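Local coordinates for neuraminidase (Bacteroides thetaiotaomicron, PDB 5MUL), which acts as a beta-propeller glycoside hydrolase, probably a rhamnosidase, and binds beta-D-glucuronic acid, at residues L63-R68 with L103-D108; D151-F156 with M170-L175; W212-T217 with D225-R230; V294-I299 with N309-D314. All coordinates share one frame; numbering follows the deposited sequence.

Contact 1 of 4, residues L63-R68 with L103-D108; sequences LVLGKR and LHVSFD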
# COMPACT_ATOMS: atom_id res chain seq x y z
N LEU A 63 -3.31 9.66 -18.40
CA LEU A 63 -3.21 8.38 -17.71
C LEU A 63 -2.82 7.35 -18.76
O LEU A 63 -3.50 7.18 -19.76
CB LEU A 63 -4.55 8.05 -17.05
CG LEU A 63 -4.60 6.90 -16.06
CD1 LEU A 63 -5.83 7.03 -15.18
CD2 LEU A 63 -4.59 5.56 -16.78
N VAL A 64 -1.69 6.67 -18.53
CA VAL A 64 -1.21 5.59 -19.38
C VAL A 64 -1.32 4.26 -18.66
O VAL A 64 -1.04 4.19 -17.44
CB VAL A 64 0.28 5.82 -19.73
CG1 VAL A 64 0.85 4.66 -20.52
CG2 VAL A 64 0.44 7.12 -20.50
N LEU A 65 -1.79 3.24 -19.36
CA LEU A 65 -1.80 1.86 -18.90
C LEU A 65 -0.86 1.08 -19.78
O LEU A 65 -0.90 1.21 -21.00
CB LEU A 65 -3.20 1.26 -18.96
CG LEU A 65 -4.25 1.93 -18.09
CD1 LEU A 65 -5.63 1.35 -18.33
CD2 LEU A 65 -3.87 1.78 -16.62
N GLY A 66 -0.03 0.24 -19.16
CA GLY A 66 0.95 -0.55 -19.90
C GLY A 66 1.02 -1.96 -19.41
O GLY A 66 0.60 -2.26 -18.30
N LYS A 67 1.60 -2.83 -20.22
CA LYS A 67 1.88 -4.18 -19.80
C LYS A 67 3.05 -4.75 -20.54
O LYS A 67 3.33 -4.35 -21.67
CB LYS A 67 0.67 -5.11 -19.94
CG LYS A 67 0.21 -5.36 -21.36
CD LYS A 67 -1.07 -6.16 -21.36
CE LYS A 67 -1.23 -7.05 -22.57
NZ LYS A 67 -2.36 -8.00 -22.35
N ARG A 68 3.68 -5.73 -19.92
CA ARG A 68 4.74 -6.51 -20.54
C ARG A 68 4.57 -7.94 -20.16
O ARG A 68 4.01 -8.29 -19.11
CB ARG A 68 6.14 -6.04 -20.12
CG ARG A 68 6.45 -6.25 -18.63
CD ARG A 68 7.93 -6.14 -18.33
NE ARG A 68 8.19 -6.23 -16.89
CZ ARG A 68 9.36 -6.48 -16.34
NH1 ARG A 68 10.42 -6.82 -17.07
NH2 ARG A 68 9.47 -6.46 -15.01
N LEU A 103 -8.95 -5.52 -16.29
CA LEU A 103 -8.24 -4.50 -15.51
C LEU A 103 -9.28 -3.53 -14.97
O LEU A 103 -10.10 -3.02 -15.72
CB LEU A 103 -7.23 -3.77 -16.40
CG LEU A 103 -6.27 -2.83 -15.73
CD1 LEU A 103 -5.30 -3.52 -14.78
CD2 LEU A 103 -5.53 -2.10 -16.84
N HIS A 104 -9.25 -3.28 -13.67
CA HIS A 104 -10.10 -2.29 -12.99
C HIS A 104 -9.18 -1.15 -12.61
O HIS A 104 -8.07 -1.36 -12.09
CB HIS A 104 -10.67 -2.93 -11.74
CG HIS A 104 -11.71 -3.96 -12.02
ND1 HIS A 104 -11.47 -5.23 -12.49
CD2 HIS A 104 -13.04 -3.87 -11.80
CE1 HIS A 104 -12.64 -5.87 -12.57
NE2 HIS A 104 -13.59 -5.06 -12.15
N VAL A 105 -9.61 0.08 -12.86
CA VAL A 105 -8.79 1.27 -12.71
C VAL A 105 -9.59 2.34 -11.99
O VAL A 105 -10.76 2.60 -12.34
CB VAL A 105 -8.32 1.81 -14.09
CG1 VAL A 105 -7.48 3.05 -13.92
CG2 VAL A 105 -7.56 0.73 -14.85
N SER A 106 -8.99 2.97 -10.99
CA SER A 106 -9.58 4.11 -10.33
C SER A 106 -8.52 5.16 -10.11
O SER A 106 -7.38 4.86 -9.83
CB SER A 106 -10.22 3.70 -8.99
OG SER A 106 -10.85 4.80 -8.37
N PHE A 107 -8.89 6.42 -10.26
CA PHE A 107 -7.95 7.51 -10.10
C PHE A 107 -8.61 8.67 -9.39
O PHE A 107 -9.82 8.86 -9.47
CB PHE A 107 -7.32 7.96 -11.45
CG PHE A 107 -8.31 8.28 -12.53
CD1 PHE A 107 -8.78 7.29 -13.39
CD2 PHE A 107 -8.75 9.60 -12.71
CE1 PHE A 107 -9.69 7.60 -14.42
CE2 PHE A 107 -9.65 9.90 -13.74
CZ PHE A 107 -10.10 8.90 -14.58
N ASP A 108 -7.79 9.41 -8.67
CA ASP A 108 -8.22 10.52 -7.80
C ASP A 108 -7.41 11.71 -8.27
O ASP A 108 -6.17 11.74 -8.12
CB ASP A 108 -7.92 10.10 -6.34
CG ASP A 108 -7.91 11.22 -5.34
OD1 ASP A 108 -8.38 12.35 -5.65
OD2 ASP A 108 -7.40 10.96 -4.22
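Leu65 meets Leu103 and Val105 end to end, with one methyl doing all the touching. Its CD1 comes 3.8 Å from Leu103 CD2 and 4.0 Å from Val105 CG2, so the leucine tip sits between the branches of two residues that point the same way from their strand. The torsion of Leu65 (CG anti to the carbonyl carbon, chi1 -62°) helps carry CD1 across to them. Farther along, Leu63 approaches Phe107 at a slant, its CD1 3.5 Å from Phe107 CD1. Leu63 was modelled in two conformers, which makes this touch the less certain one. No hydrogen bond crosses between 63-68 and 103-108. The axes of these strand segments pass 10.6 Å apart and run at 153° to each other, the spacing of two sheets laid face to face. The strands belong to successive antiparallel sheets, 45-80 and 92-118, and the contact is the apolar seam between neighbouring blades of the beta-propeller. Strand 92-97 adds Ile95 beside Leu103 and Val105, while the Phe107 ring also meets that of Tyr82 and touches Tyr57. Leu63 and Leu65 are held by backbone hydrogen bonds to Thr80 and His78 of strand 76-80. Behind 103-108, His104 and Ser106 turn to the next sheet along, where both touch Phe146.

Contact 2 of 4, residues D151-F156 with M170-L175; sequences DGDLLF and MNRYSL. With BDP (beta-D-glucopyranuronic acid), chain B.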
# COMPACT_ATOMS: atom_id res chain seq x y z
N ASP A 151 -10.51 -16.41 -5.23
CA ASP A 151 -11.29 -16.86 -6.40
C ASP A 151 -11.66 -15.76 -7.39
O ASP A 151 -12.69 -15.84 -8.06
CB ASP A 151 -12.54 -17.66 -5.96
CG ASP A 151 -12.18 -18.98 -5.29
OD1 ASP A 151 -11.07 -19.50 -5.51
OD2 ASP A 151 -13.01 -19.46 -4.52
N GLY A 152 -10.81 -14.75 -7.48
CA GLY A 152 -10.93 -13.78 -8.56
C GLY A 152 -11.76 -12.55 -8.29
O GLY A 152 -11.84 -11.66 -9.13
N ASP A 153 -12.34 -12.47 -7.10
CA ASP A 153 -13.08 -11.28 -6.66
C ASP A 153 -12.10 -10.15 -6.33
O ASP A 153 -10.90 -10.39 -6.23
CB ASP A 153 -13.91 -11.60 -5.42
CG ASP A 153 -15.16 -12.43 -5.69
OD1 ASP A 153 -15.43 -12.76 -6.86
OD2 ASP A 153 -15.82 -12.74 -4.67
N LEU A 154 -12.61 -8.93 -6.20
CA LEU A 154 -11.79 -7.75 -5.79
C LEU A 154 -12.40 -7.06 -4.59
O LEU A 154 -13.64 -7.07 -4.40
CB LEU A 154 -11.68 -6.71 -6.89
CG LEU A 154 -11.06 -7.14 -8.21
CD1 LEU A 154 -11.03 -5.98 -9.18
CD2 LEU A 154 -9.67 -7.68 -8.02
N LEU A 155 -11.54 -6.45 -3.78
CA LEU A 155 -11.93 -5.51 -2.73
C LEU A 155 -11.57 -4.12 -3.22
O LEU A 155 -10.57 -3.93 -3.92
CB LEU A 155 -11.13 -5.81 -1.46
CG LEU A 155 -11.74 -5.27 -0.14
CD1 LEU A 155 -13.00 -6.04 0.22
CD2 LEU A 155 -10.70 -5.32 0.96
N PHE A 156 -12.36 -3.12 -2.84
CA PHE A 156 -12.05 -1.71 -3.10
C PHE A 156 -12.23 -0.95 -1.82
O PHE A 156 -13.26 -1.13 -1.15
CB PHE A 156 -12.95 -1.14 -4.19
CG PHE A 156 -12.65 0.28 -4.59
CD1 PHE A 156 -11.50 0.59 -5.31
CD2 PHE A 156 -13.53 1.30 -4.29
CE1 PHE A 156 -11.24 1.87 -5.74
CE2 PHE A 156 -13.28 2.59 -4.73
CZ PHE A 156 -12.16 2.87 -5.45
N MET A 170 -15.71 0.37 2.11
CA MET A 170 -15.18 -0.87 1.56
C MET A 170 -16.24 -1.57 0.72
O MET A 170 -17.38 -1.78 1.21
CB MET A 170 -14.74 -1.78 2.70
CG MET A 170 -14.16 -3.10 2.30
SD MET A 170 -13.66 -4.13 3.68
CE MET A 170 -12.18 -3.30 4.22
N ASN A 171 -15.89 -1.91 -0.51
CA ASN A 171 -16.77 -2.61 -1.45
C ASN A 171 -16.12 -3.91 -1.89
O ASN A 171 -14.89 -4.05 -1.80
CB ASN A 171 -17.02 -1.80 -2.73
CG ASN A 171 -17.71 -0.49 -2.51
OD1 ASN A 171 -18.47 -0.35 -1.56
ND2 ASN A 171 -17.51 0.45 -3.41
N ARG A 172 -16.93 -4.82 -2.43
CA ARG A 172 -16.44 -6.07 -3.02
C ARG A 172 -17.03 -6.25 -4.40
O ARG A 172 -18.23 -6.05 -4.60
CB ARG A 172 -16.80 -7.28 -2.15
CG ARG A 172 -16.54 -8.65 -2.79
CD ARG A 172 -16.97 -9.77 -1.84
NE ARG A 172 -16.77 -11.09 -2.41
CZ ARG A 172 -17.16 -12.22 -1.80
NH1 ARG A 172 -17.76 -12.20 -0.61
NH2 ARG A 172 -16.93 -13.39 -2.39
N TYR A 173 -16.20 -6.67 -5.34
CA TYR A 173 -16.63 -7.06 -6.68
C TYR A 173 -16.72 -8.58 -6.73
O TYR A 173 -15.73 -9.28 -6.55
CB TYR A 173 -15.61 -6.59 -7.71
CG TYR A 173 -15.94 -6.91 -9.14
CD1 TYR A 173 -16.99 -6.27 -9.77
CD2 TYR A 173 -15.18 -7.80 -9.87
CE1 TYR A 173 -17.31 -6.53 -11.09
CE2 TYR A 173 -15.49 -8.08 -11.20
CZ TYR A 173 -16.56 -7.44 -11.79
OH TYR A 173 -16.88 -7.71 -13.12
N SER A 174 -17.94 -9.06 -6.97
CA SER A 174 -18.19 -10.49 -7.09
C SER A 174 -18.10 -10.88 -8.53
O SER A 174 -18.85 -10.38 -9.37
CB SER A 174 -19.57 -10.84 -6.55
OG SER A 174 -19.90 -12.18 -6.94
N LEU A 175 -17.18 -11.80 -8.82
CA LEU A 175 -16.95 -12.22 -10.18
C LEU A 175 -18.14 -13.02 -10.71
O LEU A 175 -18.45 -12.94 -11.90
CB LEU A 175 -15.62 -13.00 -10.24
CG LEU A 175 -14.88 -13.16 -11.55
CD1 LEU A 175 -14.55 -11.80 -12.14
CD2 LEU A 175 -13.63 -13.99 -11.29
C1 BDP B . -6.25 -13.73 -2.72
C2 BDP B . -4.73 -13.62 -2.82
C3 BDP B . -4.38 -13.24 -4.26
C4 BDP B . -5.07 -14.17 -5.26
C5 BDP B . -6.57 -14.19 -5.03
C6 BDP B . -7.28 -15.09 -6.00
O2 BDP B . -4.21 -12.63 -1.93
O3 BDP B . -2.96 -13.24 -4.41
O4 BDP B . -4.80 -13.71 -6.58
O5 BDP B . -6.77 -14.65 -3.70
O6A BDP B . -7.24 -16.32 -5.81
O1 BDP B . -6.58 -14.22 -1.42
O6B BDP B . -7.89 -14.57 -6.96
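A beta hairpin of strands 154-160 and 167-174 carries the contact, with Leu154 paired to Tyr173 and Phe156 to Asn171, and the loop leading into it binds the sugar carboxylate. Gly152 N gives a hydrogen bond to O6B of the glucuronic acid (3.0 Å), while Asp151 N reaches O6A only weakly; Glu389, Lys392 and the Asp203 carbonyl hold the sugar from other parts of the chain. A side chain on Gly152 would collide with Leu175 CD2 and with the preceding carbonyl, so the turn calls for glycine. Next in the chain, the Asp153 carboxylate ties the two arms together. Its OD2 is gripped side-on by Arg172, with NH2 at 2.6 Å and NE at 3.0 Å from that one oxygen; OD2 lies in the guanidinium plane although the two planar groups are turned 55° apart. Arg172 gets there fully extended, CG anti to the backbone N (chi1 170°). From above the carboxylate plane, Leu175 N donates to Asp153 OD1 (2.8 Å, 170° at the hydrogen). Beyond the salt bridge, Leu155 CD1 packs 3.8 Å from Met170 CG. Strand 144-148 flanks the hairpin through Leu155, bonded to Tyr147, and strand 179-184 flanks it through Arg172, bonded to Ala181; across the face bearing Leu154, Phe156 and Tyr173 lies strand 103-108, with His104 edge-to-face to Tyr173.

Contact 3 of 4, residues W212-T217 with D225-R230; sequences WVWRET and DLCYAR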
# COMPACT_ATOMS: atom_id res chain seq x y z
N TRP A 212 -3.97 0.82 11.15
CA TRP A 212 -4.14 2.25 11.04
C TRP A 212 -3.52 2.99 12.19
O TRP A 212 -3.27 2.43 13.25
CB TRP A 212 -5.61 2.63 10.89
CG TRP A 212 -6.49 2.42 12.09
CD1 TRP A 212 -6.90 3.38 13.00
CD2 TRP A 212 -7.12 1.20 12.48
NE1 TRP A 212 -7.74 2.82 13.91
CE2 TRP A 212 -7.90 1.49 13.63
CE3 TRP A 212 -7.10 -0.11 12.00
CZ2 TRP A 212 -8.65 0.49 14.30
CZ3 TRP A 212 -7.86 -1.09 12.64
CH2 TRP A 212 -8.60 -0.79 13.80
N VAL A 213 -3.34 4.28 11.98
CA VAL A 213 -2.99 5.22 13.03
C VAL A 213 -4.14 6.20 13.19
O VAL A 213 -4.91 6.44 12.28
CB VAL A 213 -1.68 6.00 12.75
CG1 VAL A 213 -0.53 5.05 12.39
CG2 VAL A 213 -1.84 7.06 11.70
N TRP A 214 -4.27 6.78 14.39
CA TRP A 214 -5.22 7.87 14.65
C TRP A 214 -4.53 9.21 14.47
O TRP A 214 -3.36 9.35 14.70
CB TRP A 214 -5.70 7.77 16.09
CG TRP A 214 -6.47 6.56 16.50
CD1 TRP A 214 -6.11 5.65 17.46
CD2 TRP A 214 -7.76 6.13 16.02
NE1 TRP A 214 -7.06 4.70 17.59
CE2 TRP A 214 -8.08 4.95 16.71
CE3 TRP A 214 -8.65 6.62 15.06
CZ2 TRP A 214 -9.29 4.27 16.52
CZ3 TRP A 214 -9.86 5.94 14.86
CH2 TRP A 214 -10.15 4.76 15.60
N ARG A 215 -5.32 10.23 14.12
CA ARG A 215 -4.83 11.62 14.10
C ARG A 215 -5.90 12.52 14.68
O ARG A 215 -7.05 12.53 14.26
CB ARG A 215 -4.40 12.13 12.72
CG ARG A 215 -3.65 13.47 12.82
CD ARG A 215 -3.50 14.18 11.48
NE ARG A 215 -2.43 13.62 10.67
CZ ARG A 215 -1.81 14.30 9.71
NH1 ARG A 215 -2.14 15.56 9.47
NH2 ARG A 215 -0.84 13.73 9.02
N GLU A 216 -5.49 13.26 15.73
CA GLU A 216 -6.47 14.07 16.50
C GLU A 216 -6.87 15.37 15.82
O GLU A 216 -8.03 15.77 15.86
CB GLU A 216 -5.94 14.38 17.90
CG GLU A 216 -5.78 13.18 18.80
CD GLU A 216 -7.07 12.38 18.94
OE1 GLU A 216 -8.15 12.97 19.20
OE2 GLU A 216 -7.02 11.16 18.78
N THR A 217 -5.92 16.05 15.22
CA THR A 217 -6.18 17.36 14.60
C THR A 217 -5.59 17.43 13.21
O THR A 217 -5.04 16.45 12.70
CB THR A 217 -5.58 18.52 15.45
OG1 THR A 217 -4.15 18.58 15.28
CG2 THR A 217 -5.90 18.34 16.92
N ASP A 225 -0.51 5.97 17.83
CA ASP A 225 -0.88 4.56 17.94
C ASP A 225 -0.93 3.80 16.63
O ASP A 225 -0.99 4.39 15.56
CB ASP A 225 -2.19 4.39 18.70
CG ASP A 225 -2.13 4.97 20.12
OD1 ASP A 225 -1.13 4.74 20.80
OD2 ASP A 225 -3.07 5.69 20.49
N LEU A 226 -0.87 2.48 16.76
CA LEU A 226 -1.02 1.60 15.63
C LEU A 226 -2.02 0.51 16.03
O LEU A 226 -1.78 -0.20 17.02
CB LEU A 226 0.35 1.07 15.27
CG LEU A 226 0.46 0.15 14.07
CD1 LEU A 226 0.00 0.82 12.78
CD2 LEU A 226 1.89 -0.38 13.93
N CYS A 227 -3.11 0.40 15.29
CA CYS A 227 -4.20 -0.50 15.57
C CYS A 227 -4.37 -1.54 14.46
O CYS A 227 -3.87 -1.32 13.35
CB CYS A 227 -5.48 0.31 15.72
SG CYS A 227 -5.46 1.46 17.13
N TYR A 228 -5.07 -2.62 14.77
CA TYR A 228 -5.15 -3.77 13.87
C TYR A 228 -6.51 -4.42 13.90
O TYR A 228 -7.14 -4.49 14.96
CB TYR A 228 -4.08 -4.76 14.25
CG TYR A 228 -4.08 -6.03 13.43
CD1 TYR A 228 -3.51 -6.07 12.15
CD2 TYR A 228 -4.64 -7.19 13.91
CE1 TYR A 228 -3.50 -7.23 11.41
CE2 TYR A 228 -4.65 -8.35 13.17
CZ TYR A 228 -4.06 -8.40 11.91
OH TYR A 228 -4.08 -9.57 11.19
N ALA A 229 -6.92 -4.96 12.75
CA ALA A 229 -8.06 -5.84 12.61
C ALA A 229 -7.85 -6.75 11.42
O ALA A 229 -7.12 -6.41 10.48
CB ALA A 229 -9.34 -5.05 12.43
N ARG A 230 -8.52 -7.89 11.41
CA ARG A 230 -8.50 -8.77 10.24
C ARG A 230 -9.86 -9.40 10.00
O ARG A 230 -10.67 -9.55 10.93
CB ARG A 230 -7.47 -9.88 10.41
CG ARG A 230 -7.88 -10.92 11.45
CD ARG A 230 -6.97 -12.11 11.51
NE ARG A 230 -5.66 -11.73 11.94
CZ ARG A 230 -4.92 -12.41 12.81
NH1 ARG A 230 -5.37 -13.54 13.36
NH2 ARG A 230 -3.72 -11.94 13.11
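Cys227 sets its CB over one face of the Trp212 indole in a CH-pi contact, 3.5 Å from the centroid of the six-membered ring and 3.4 Å from Trp212 CE2. Between the same two residues run both backbone hydrogen bonds, Cys227 N to Trp212 O at 2.9 Å and Trp212 N to Cys227 O at 3.1 Å. Trp212 CG sits between the backbone N and the carbonyl carbon (chi1 69°), which swings the indole over the partner strand. The Cys227 sulfur continues obliquely to the second indole, SG 3.6 Å from Trp214 NE1, whose own hydrogen bond goes to Tyr257 OH. Trp212 NE1 in turn stands above one Trp214 face, near its rim. With the indole of Trp212 cut back to an alanine, a gap is likely to open above Cys227 and beside that Trp214 face. By contrast, 216-217 lie beyond the strand and do not touch 225-230: Thr217 is exposed, and Glu216 pairs with Arg194 and His224. Nearer the packed end, Asp225 O is buried without a hydrogen-bond partner, approached by Val213 CA at 3.3 Å in a CA-H...O contact. Cohesion on this face of the blade thus rests on sulfur and aromatic packing more than on polar bonds.

Contact 4 of 4, residues V294-I299 with N309-D314; sequences VPQYRI and NRQVTD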
# COMPACT_ATOMS: atom_id res chain seq x y z
N VAL A 294 16.08 10.97 17.28
CA VAL A 294 16.22 10.38 15.95
C VAL A 294 15.07 9.39 15.66
O VAL A 294 15.01 8.32 16.27
CB VAL A 294 17.57 9.67 15.79
CG1 VAL A 294 17.76 9.19 14.37
CG2 VAL A 294 18.72 10.63 16.16
N PRO A 295 14.16 9.75 14.74
CA PRO A 295 13.19 8.73 14.31
C PRO A 295 13.87 7.53 13.64
O PRO A 295 14.90 7.71 12.95
CB PRO A 295 12.32 9.49 13.31
CG PRO A 295 12.60 10.94 13.55
CD PRO A 295 14.02 11.00 13.99
N GLN A 296 13.33 6.34 13.88
CA GLN A 296 13.88 5.08 13.35
C GLN A 296 12.80 4.30 12.64
O GLN A 296 11.65 4.30 13.05
CB GLN A 296 14.43 4.22 14.46
CG GLN A 296 15.52 4.91 15.30
CD GLN A 296 16.87 5.03 14.60
OE1 GLN A 296 17.12 4.46 13.52
NE2 GLN A 296 17.77 5.79 15.23
N TYR A 297 13.19 3.63 11.57
CA TYR A 297 12.31 2.65 10.92
C TYR A 297 12.02 1.52 11.84
O TYR A 297 12.88 1.07 12.60
CB TYR A 297 12.95 2.15 9.64
CG TYR A 297 12.87 3.07 8.47
CD1 TYR A 297 11.64 3.27 7.81
CD2 TYR A 297 13.98 3.74 7.97
CE1 TYR A 297 11.55 4.07 6.71
CE2 TYR A 297 13.89 4.55 6.86
CZ TYR A 297 12.67 4.72 6.22
OH TYR A 297 12.59 5.49 5.10
N ARG A 298 10.80 1.01 11.77
CA ARG A 298 10.34 -0.04 12.64
C ARG A 298 9.60 -1.10 11.84
O ARG A 298 8.98 -0.81 10.80
CB ARG A 298 9.31 0.50 13.67
CG ARG A 298 9.65 1.81 14.36
CD ARG A 298 10.59 1.60 15.49
NE ARG A 298 11.02 2.87 16.07
CZ ARG A 298 11.46 3.02 17.32
NH1 ARG A 298 11.48 1.99 18.16
NH2 ARG A 298 11.85 4.23 17.72
N ILE A 299 9.60 -2.30 12.38
CA ILE A 299 8.76 -3.39 11.94
C ILE A 299 7.93 -3.82 13.16
O ILE A 299 8.49 -3.98 14.26
CB ILE A 299 9.61 -4.53 11.31
CG1 ILE A 299 8.70 -5.62 10.75
CG2 ILE A 299 10.65 -5.11 12.28
CD1 ILE A 299 8.05 -5.22 9.45
N ASN A 309 7.85 -5.24 18.37
CA ASN A 309 8.39 -4.25 17.47
C ASN A 309 9.90 -4.18 17.56
O ASN A 309 10.51 -4.44 18.60
CB ASN A 309 7.72 -2.90 17.63
CG ASN A 309 7.80 -2.35 19.04
OD1 ASN A 309 8.65 -1.51 19.33
ND2 ASN A 309 6.88 -2.78 19.91
N ARG A 310 10.51 -3.87 16.44
CA ARG A 310 11.94 -3.89 16.30
C ARG A 310 12.40 -2.74 15.42
O ARG A 310 11.77 -2.41 14.40
CB ARG A 310 12.32 -5.23 15.68
CG ARG A 310 13.76 -5.53 15.72
CD ARG A 310 14.08 -6.95 15.36
NE ARG A 310 15.50 -6.94 15.14
CZ ARG A 310 16.20 -7.81 14.45
NH1 ARG A 310 15.64 -8.86 13.84
NH2 ARG A 310 17.51 -7.61 14.36
N GLN A 311 13.48 -2.10 15.81
CA GLN A 311 14.11 -1.05 15.04
C GLN A 311 14.86 -1.70 13.86
O GLN A 311 15.48 -2.76 14.00
CB GLN A 311 15.08 -0.31 15.97
CG GLN A 311 15.60 1.00 15.45
CD GLN A 311 16.44 1.76 16.49
OE1 GLN A 311 17.62 2.04 16.24
NE2 GLN A 311 15.83 2.11 17.63
N VAL A 312 14.80 -1.08 12.68
CA VAL A 312 15.31 -1.72 11.46
C VAL A 312 16.68 -1.23 11.04
O VAL A 312 17.49 -2.03 10.56
CB VAL A 312 14.27 -1.54 10.32
CG1 VAL A 312 14.78 -2.11 9.00
CG2 VAL A 312 12.95 -2.18 10.71
N THR A 313 16.91 0.06 11.13
CA THR A 313 18.21 0.59 10.81
C THR A 313 18.71 1.41 12.03
O THR A 313 18.06 1.50 13.08
CB THR A 313 18.18 1.38 9.48
OG1 THR A 313 17.48 2.62 9.65
CG2 THR A 313 17.49 0.58 8.36
N ASP A 314 19.89 1.98 11.88
CA ASP A 314 20.59 2.67 12.95
C ASP A 314 20.85 4.08 12.46
O ASP A 314 21.96 4.43 12.04
CB ASP A 314 21.89 1.90 13.25
CG ASP A 314 22.72 2.54 14.34
OD1 ASP A 314 22.14 3.11 15.29
OD2 ASP A 314 23.97 2.48 14.24
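Arg298 faces Gln311 as a non-hydrogen-bonded pair and Ile299 faces Arg310 as a hydrogen-bonded one, in strand segments that run antiparallel at 146°. Ile299 N and O bond Arg310 O and N, each at 3.0 Å, and Val312 N extends the ladder to Tyr297 O from above the carbonyl plane. On the side of Arg298, the amides of Gln296 and Gln311 lie stacked, their planes 7° apart, with Gln296 CG 3.5 Å from Gln311 CD. A bend at chi2 (-74°) folds the Gln296 amide back over its partner, and its OE1 accepts from Arg315 N. Were Gln296 a serine, the Gln311 amide would probably lose its stacking partner and Arg315 N this acceptor. The Arg298 guanidinium makes a cation-pi contact with Trp287, and its NH2 bonds Trp287 O and Ser289 OG, at and just past the end of strand 281-287. On the other side Val312 CB packs 4.0 Å from Tyr297 CB, while Val312 CG2 nestles 3.7 Å from the backbone Ile299 N. Thr313 OG1 comes to the edge of the Tyr297 ring, whose hydroxyl bonds Ala332 O. Toward the next sheet, Val312 touches Tyr345 and Ala359. Such a hairpin, pairing strand 296-302 with the outermost strand 307-311 of a four-stranded antiparallel sheet, forms the outer part of a beta-propeller blade.

Overall arrangement
Contact 1 differs from the rest in kind: it joins two sheets face to face by hydrocarbon alone, whereas contacts 2, 3 and 4 are hairpins within single sheets, bound by backbone hydrogen bonds. Contacts 1 to 3 are buried; contact 4 is only partly so, at an outer strand where amides and arginines replace the aromatic and sulfur packing of contact 3. Only contact 2 includes residues that hold the sugar, next to a salt bridge. Contacts 1 and 2 share a boundary, since His104 of strand 103-108 packs on Leu154 and Tyr173. Contacts 1 and 4 lie on opposite sides of the chain's centre, their own centres about 34 Å apart.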